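Local structure of PhnB-like domain-containing protein (Pseudomonas aeruginosa, 1U69) at residues A[77-82]-A[117-122]; A[105-110]-A[143-148]. The protein is of unknown function but has been proposed as a potential drug-resistance protein and belongs to the PhnB-like branch of the glyoxalase clan. All blocks are in the same frame, centred on the assembly; numbering follows the deposited sequence.

Contact 1: A[77-82]-A[117-122]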
loop_
_atom_site.group_PDB
_atom_site.type_symbol
_atom_site.label_atom_id
_atom_site.label_comp_id
_atom_site.label_asym_id
_atom_site.label_seq_id
_atom_site.Cartn_x
_atom_site.Cartn_y
_atom_site.Cartn_z
ATOM N N ALA A 77 15.027 1.410 16.923
ATOM C CA ALA A 77 14.093 2.531 16.811
ATOM C C ALA A 77 13.380 2.516 15.455
ATOM O O ALA A 77 12.211 2.901 15.357
ATOM C CB ALA A 77 14.815 3.858 17.038
ATOM N N PHE A 78 14.079 2.043 14.423
ATOM C CA PHE A 78 13.474 1.811 13.105
ATOM C C PHE A 78 13.604 0.353 12.729
ATOM O O PHE A 78 14.664 -0.254 12.941
ATOM C CB PHE A 78 14.157 2.647 12.025
ATOM C CG PHE A 78 13.863 2.169 10.633
ATOM C CD1 PHE A 78 12.715 2.549 9.989
ATOM C CD2 PHE A 78 14.728 1.309 9.975
ATOM C CE1 PHE A 78 12.444 2.088 8.698
ATOM C CE2 PHE A 78 14.449 0.832 8.723
ATOM C CZ PHE A 78 13.316 1.220 8.076
ATOM N N SER A 79 12.551 -0.198 12.128
ATOM C CA SER A 79 12.633 -1.508 11.503
ATOM C C SER A 79 11.626 -1.631 10.355
ATOM O O SER A 79 10.617 -0.931 10.316
ATOM C CB SER A 79 12.379 -2.638 12.516
ATOM O OG SER A 79 11.119 -2.492 13.147
ATOM N N PHE A 80 11.931 -2.521 9.419
ATOM C CA PHE A 80 10.971 -2.961 8.395
ATOM C C PHE A 80 10.261 -4.172 8.986
ATOM O O PHE A 80 10.917 -5.077 9.446
ATOM C CB PHE A 80 11.679 -3.423 7.125
ATOM C CG PHE A 80 12.258 -2.329 6.278
ATOM C CD1 PHE A 80 11.432 -1.458 5.575
ATOM C CD2 PHE A 80 13.632 -2.237 6.092
ATOM C CE1 PHE A 80 11.977 -0.480 4.753
ATOM C CE2 PHE A 80 14.179 -1.261 5.266
ATOM C CZ PHE A 80 13.359 -0.392 4.602
ATOM N N GLN A 81 8.937 -4.191 8.976
ATOM C CA GLN A 81 8.190 -5.383 9.347
ATOM C C GLN A 81 7.592 -6.020 8.096
ATOM O O GLN A 81 6.762 -5.454 7.425
ATOM C CB GLN A 81 7.090 -5.071 10.356
ATOM C CG GLN A 81 6.357 -6.310 10.827
ATOM C CD GLN A 81 5.327 -6.004 11.885
ATOM O OE1 GLN A 81 5.637 -5.973 13.087
ATOM N NE2 GLN A 81 4.109 -5.798 11.465
ATOM N N VAL A 82 8.060 -7.226 7.790
ATOM C CA VAL A 82 7.710 -7.940 6.580
ATOM C C VAL A 82 6.721 -9.030 6.950
ATOM O O VAL A 82 7.003 -9.877 7.789
ATOM C CB VAL A 82 8.960 -8.578 5.921
ATOM C CG1 VAL A 82 8.556 -9.374 4.689
ATOM C CG2 VAL A 82 10.006 -7.505 5.579
ATOM N N SER A 117 17.431 -3.125 11.241
ATOM C CA SER A 117 16.534 -4.098 11.844
ATOM C C SER A 117 15.399 -4.497 10.898
ATOM O O SER A 117 14.748 -3.649 10.290
ATOM C CB SER A 117 15.919 -3.547 13.136
ATOM O OG SER A 117 16.859 -3.539 14.218
ATOM N N TRP A 118 15.178 -5.798 10.783
ATOM C CA TRP A 118 14.055 -6.365 10.050
ATOM C C TRP A 118 13.247 -7.218 11.009
ATOM O O TRP A 118 13.818 -7.829 11.904
ATOM C CB TRP A 118 14.564 -7.254 8.905
ATOM C CG TRP A 118 15.307 -6.507 7.865
ATOM C CD1 TRP A 118 16.606 -6.103 7.923
ATOM C CD2 TRP A 118 14.798 -6.041 6.614
ATOM N NE1 TRP A 118 16.941 -5.420 6.778
ATOM C CE2 TRP A 118 15.849 -5.367 5.958
ATOM C CE3 TRP A 118 13.556 -6.130 5.972
ATOM C CZ2 TRP A 118 15.703 -4.790 4.700
ATOM C CZ3 TRP A 118 13.411 -5.544 4.721
ATOM C CH2 TRP A 118 14.477 -4.876 4.105
ATOM N N GLN A 119 11.929 -7.243 10.826
ATOM C CA GLN A 119 11.048 -8.191 11.495
ATOM C C GLN A 119 10.434 -9.080 10.418
ATOM O O GLN A 119 9.852 -8.583 9.462
ATOM C CB GLN A 119 9.926 -7.478 12.242
ATOM C CG GLN A 119 10.374 -6.583 13.382
ATOM C CD GLN A 119 9.190 -5.844 13.958
ATOM O OE1 GLN A 119 8.244 -6.484 14.423
ATOM N NE2 GLN A 119 9.211 -4.507 13.907
ATOM N N ILE A 120 10.601 -10.394 10.549
ATOM C CA ILE A 120 9.986 -11.344 9.654
ATOM C C ILE A 120 8.822 -11.929 10.438
ATOM O O ILE A 120 9.008 -12.773 11.313
ATOM C CB ILE A 120 10.987 -12.432 9.193
ATOM C CG1 ILE A 120 12.290 -11.800 8.650
ATOM C CG2 ILE A 120 10.320 -13.341 8.174
ATOM C CD1 ILE A 120 12.124 -10.791 7.571
ATOM N N THR A 121 7.637 -11.390 10.160
ATOM C CA THR A 121 6.462 -11.518 11.022
ATOM C C THR A 121 5.310 -12.189 10.283
ATOM O O THR A 121 4.635 -11.564 9.477
ATOM C CB THR A 121 6.016 -10.118 11.487
ATOM O OG1 THR A 121 7.112 -9.446 12.115
ATOM C CG2 THR A 121 4.932 -10.195 12.564
ATOM N N PRO A 122 5.073 -13.466 10.549
ATOM C CA PRO A 122 3.939 -14.147 9.919
ATOM C C PRO A 122 2.623 -13.399 10.145
ATOM O O PRO A 122 2.377 -12.933 11.252
ATOM C CB PRO A 122 3.942 -15.507 10.615
ATOM C CG PRO A 122 5.351 -15.714 10.979
ATOM C CD PRO A 122 5.854 -14.366 11.411
HETATM O O HOH W 1 17.273 -0.357 12.211
#
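Ser79 to Val82 run parallel to Ser117 to Ile120, the two strand axes 24° apart and 4.6 Å at closest approach, neighbours in a mixed four-stranded sheet, though first and last of its strands along the chain, of the kind built from βαβββ units in the glyoxalase clan. Four backbone bonds close the pair: Phe80 N gives to Ser117 O, Gln119 N to Phe80 O, Val82 N to Gln119 O (2.8 Å, nearly straight) and Thr121 N to Val82 O. On one face Phe80 and Trp118 form an offset stack, planes 30° apart: Phe80 CD2 sits over one face of the indole, toward its rim, 3.4 Å from Trp118 CH2. Trp118 CG stands anti to its carbonyl carbon (chi1 -65°), and Phe80 CG does likewise, which sends the two rings the same way. Val82 CG2 meets the indole at its edge, 3.8 Å from Trp118 CE3, while Asp112 takes the hydrogen of Trp118 NE1. Strand 78-84 also pairs antiparallel with a strand of a second subunit, continuing the sheet across the interface. On the other face, Gln81 CG packs against Thr121 OG1. At the Ser117 end a water bridges the strands, donating to Phe78 O at 2.7 Å and accepting from Ser117 N at 2.9 Å.

Contact 2: A[105-110]-A[143-148]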
loop_
_atom_site.group_PDB
_atom_site.type_symbol
_atom_site.label_atom_id
_atom_site.label_comp_id
_atom_site.label_asym_id
_atom_site.label_seq_id
_atom_site.Cartn_x
_atom_site.Cartn_y
_atom_site.Cartn_z
ATOM N N SER A 105 17.729 -12.004 16.380
ATOM C CA SER A 105 17.204 -11.363 17.580
ATOM C C SER A 105 15.910 -12.062 17.990
ATOM O O SER A 105 15.690 -13.211 17.614
ATOM C CB SER A 105 17.004 -9.858 17.369
ATOM O OG SER A 105 16.820 -9.190 18.608
ATOM N N ALA A 106 15.065 -11.369 18.747
ATOM C CA ALA A 106 13.901 -11.960 19.413
ATOM C C ALA A 106 12.572 -11.673 18.689
ATOM O O ALA A 106 12.397 -10.617 18.097
ATOM C CB ALA A 106 13.821 -11.403 20.825
ATOM N N CYS A 107 11.624 -12.600 18.791
ATOM C CA CYS A 107 10.239 -12.374 18.376
ATOM C C CYS A 107 10.111 -11.938 16.917
ATOM O O CYS A 107 9.332 -11.040 16.599
ATOM C CB CYS A 107 9.574 -11.321 19.254
ATOM S SG CYS A 107 9.710 -11.664 21.021
ATOM N N GLY A 108 10.899 -12.559 16.049
ATOM C CA GLY A 108 10.859 -12.245 14.625
ATOM C C GLY A 108 11.794 -11.131 14.197
ATOM O O GLY A 108 11.971 -10.897 13.008
ATOM N N TRP A 109 12.402 -10.439 15.157
ATOM C CA TRP A 109 13.402 -9.423 14.861
ATOM C C TRP A 109 14.753 -10.040 14.521
ATOM O O TRP A 109 15.203 -11.000 15.161
ATOM C CB TRP A 109 13.580 -8.493 16.057
ATOM C CG TRP A 109 12.378 -7.623 16.395
ATOM C CD1 TRP A 109 11.149 -8.025 16.837
ATOM C CD2 TRP A 109 12.339 -6.194 16.357
ATOM N NE1 TRP A 109 10.342 -6.932 17.063
ATOM C CE2 TRP A 109 11.051 -5.793 16.774
ATOM C CE3 TRP A 109 13.269 -5.203 15.997
ATOM C CZ2 TRP A 109 10.671 -4.444 16.842
ATOM C CZ3 TRP A 109 12.889 -3.860 16.072
ATOM C CH2 TRP A 109 11.602 -3.505 16.492
ATOM N N CYS A 110 15.416 -9.443 13.541
ATOM C CA CYS A 110 16.785 -9.752 13.187
ATOM C C CYS A 110 17.431 -8.485 12.613
ATOM O O CYS A 110 16.803 -7.412 12.562
ATOM C CB CYS A 110 16.815 -10.919 12.199
ATOM S SG CYS A 110 15.938 -10.600 10.653
ATOM N N ALA A 143 3.731 -16.819 23.743
ATOM C CA ALA A 143 4.441 -17.850 22.973
ATOM C C ALA A 143 5.530 -17.229 22.068
ATOM O O ALA A 143 6.646 -17.748 21.959
ATOM C CB ALA A 143 3.460 -18.665 22.160
HETATM N N MSE A 144 5.206 -16.104 21.446
HETATM C CA MSE A 144 6.154 -15.357 20.620
HETATM C C MSE A 144 7.418 -14.969 21.426
HETATM O O MSE A 144 8.535 -14.962 20.893
HETATM C CB MSE A 144 5.435 -14.135 20.042
HETATM C CG MSE A 144 6.268 -13.176 19.207
HETATM SE SE MSE A 144 5.464 -11.416 19.265
HETATM C CE MSE A 144 5.897 -11.018 21.113
HETATM N N MSE A 145 7.235 -14.670 22.710
HETATM C CA MSE A 145 8.346 -14.291 23.598
HETATM C C MSE A 145 9.421 -15.384 23.744
HETATM O O MSE A 145 10.549 -15.086 24.137
HETATM C CB MSE A 145 7.816 -13.904 24.990
HETATM C CG MSE A 145 7.134 -12.542 25.057
HETATM SE SE MSE A 145 8.256 -11.078 24.541
HETATM C CE MSE A 145 9.593 -11.146 25.982
ATOM N N THR A 146 9.072 -16.631 23.431
ATOM C CA THR A 146 10.007 -17.773 23.514
ATOM C C THR A 146 10.762 -18.068 22.209
ATOM O O THR A 146 11.511 -19.054 22.129
ATOM C CB THR A 146 9.260 -19.076 23.952
ATOM O OG1 THR A 146 8.397 -19.528 22.902
ATOM C CG2 THR A 146 8.333 -18.822 25.100
HETATM N N MSE A 147 10.588 -17.215 21.197
HETATM C CA MSE A 147 11.105 -17.471 19.851
HETATM C C MSE A 147 12.105 -16.432 19.370
HETATM O O MSE A 147 12.041 -15.285 19.783
HETATM C CB MSE A 147 9.936 -17.464 18.860
HETATM C CG MSE A 147 8.897 -18.526 19.152
HETATM SE SE MSE A 147 7.339 -18.300 18.033
HETATM C CE MSE A 147 6.262 -19.771 18.756
ATOM N N GLY A 148 13.021 -16.842 18.495
ATOM C CA GLY A 148 13.729 -15.913 17.622
ATOM C C GLY A 148 12.985 -15.859 16.298
ATOM O O GLY A 148 12.050 -15.078 16.120
#
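Cys107 reaches from the tip of a beta hairpin to the C-terminal part of helix 134-144 and the loop after it, where two selenomethionines meet its side chain from different directions. The CB of Cys107 lies against the bent chain of Met144, 3.8 Å from Met144 CG, and the methyl CE of Met144 comes to 3.9 Å from Cys107 SG. Met144 CG stands anti to the backbone N (chi1 177°), but the turn at chi3 (71°) folds the methyl back to the sulfur. Met145 approaches by its selenium alone: Met145 SE is 3.9 Å from Cys107 SG, its chain bent at both chi2 and chi3. Cys107 SG also passes beside Met144 O, at 3.5 Å.

Beside this sulfur and selenium cluster the backbones are joined by two hydrogen bonds. Cys107 N points almost straight at Met147 O, at 2.9 Å, although it arrives tilted 35° from the carbonyl plane. Gly108 N gives a more bent bond to Gly148 O, at 2.8 Å. Both donors belong to the type I' turn from Ala106 to Trp109, whose central residues are Cys107 and Gly108; both acceptors follow the helix, where a type I turn from Met144 to Met147 redirects the chain. Gly148 CA makes a CA-H...O contact with Ser105 O, at 3.3 Å.

The contact thus fastens the hairpin between strands 103-104 and 109-111 to the C-terminal helical region. Its chemistry is divided: directional backbone bonds fix the turn against residues 147-148, while the soft, polarisable sulfur and selenium atoms probably contribute mainly dispersion.

Contacts 1 and 2 both reach the same sheet, 105-110 through strand 109-111; their centres are 11 Å apart, and their segments alternate along the chain. Strand 109-111 is the antiparallel neighbour of strand 117-122, and probable hydrogen bonds run from Cys110 N to Trp118 O at 2.8 Å and from Ile120 N to Gly108 O at 2.9 Å. Gly108 therefore serves both sides, its N turned to Gly148 and its O to Ile120. The Trp109 indole reaches the polar face of contact 1, with Trp109 CH2 3.5 Å from Ser79 OG. Contact 1 is buried near the chain centre and adjoins the second subunit; the centre of contact 2 lies about 15 Å from the centre of the chain, tying the sheet to the C-terminal helices.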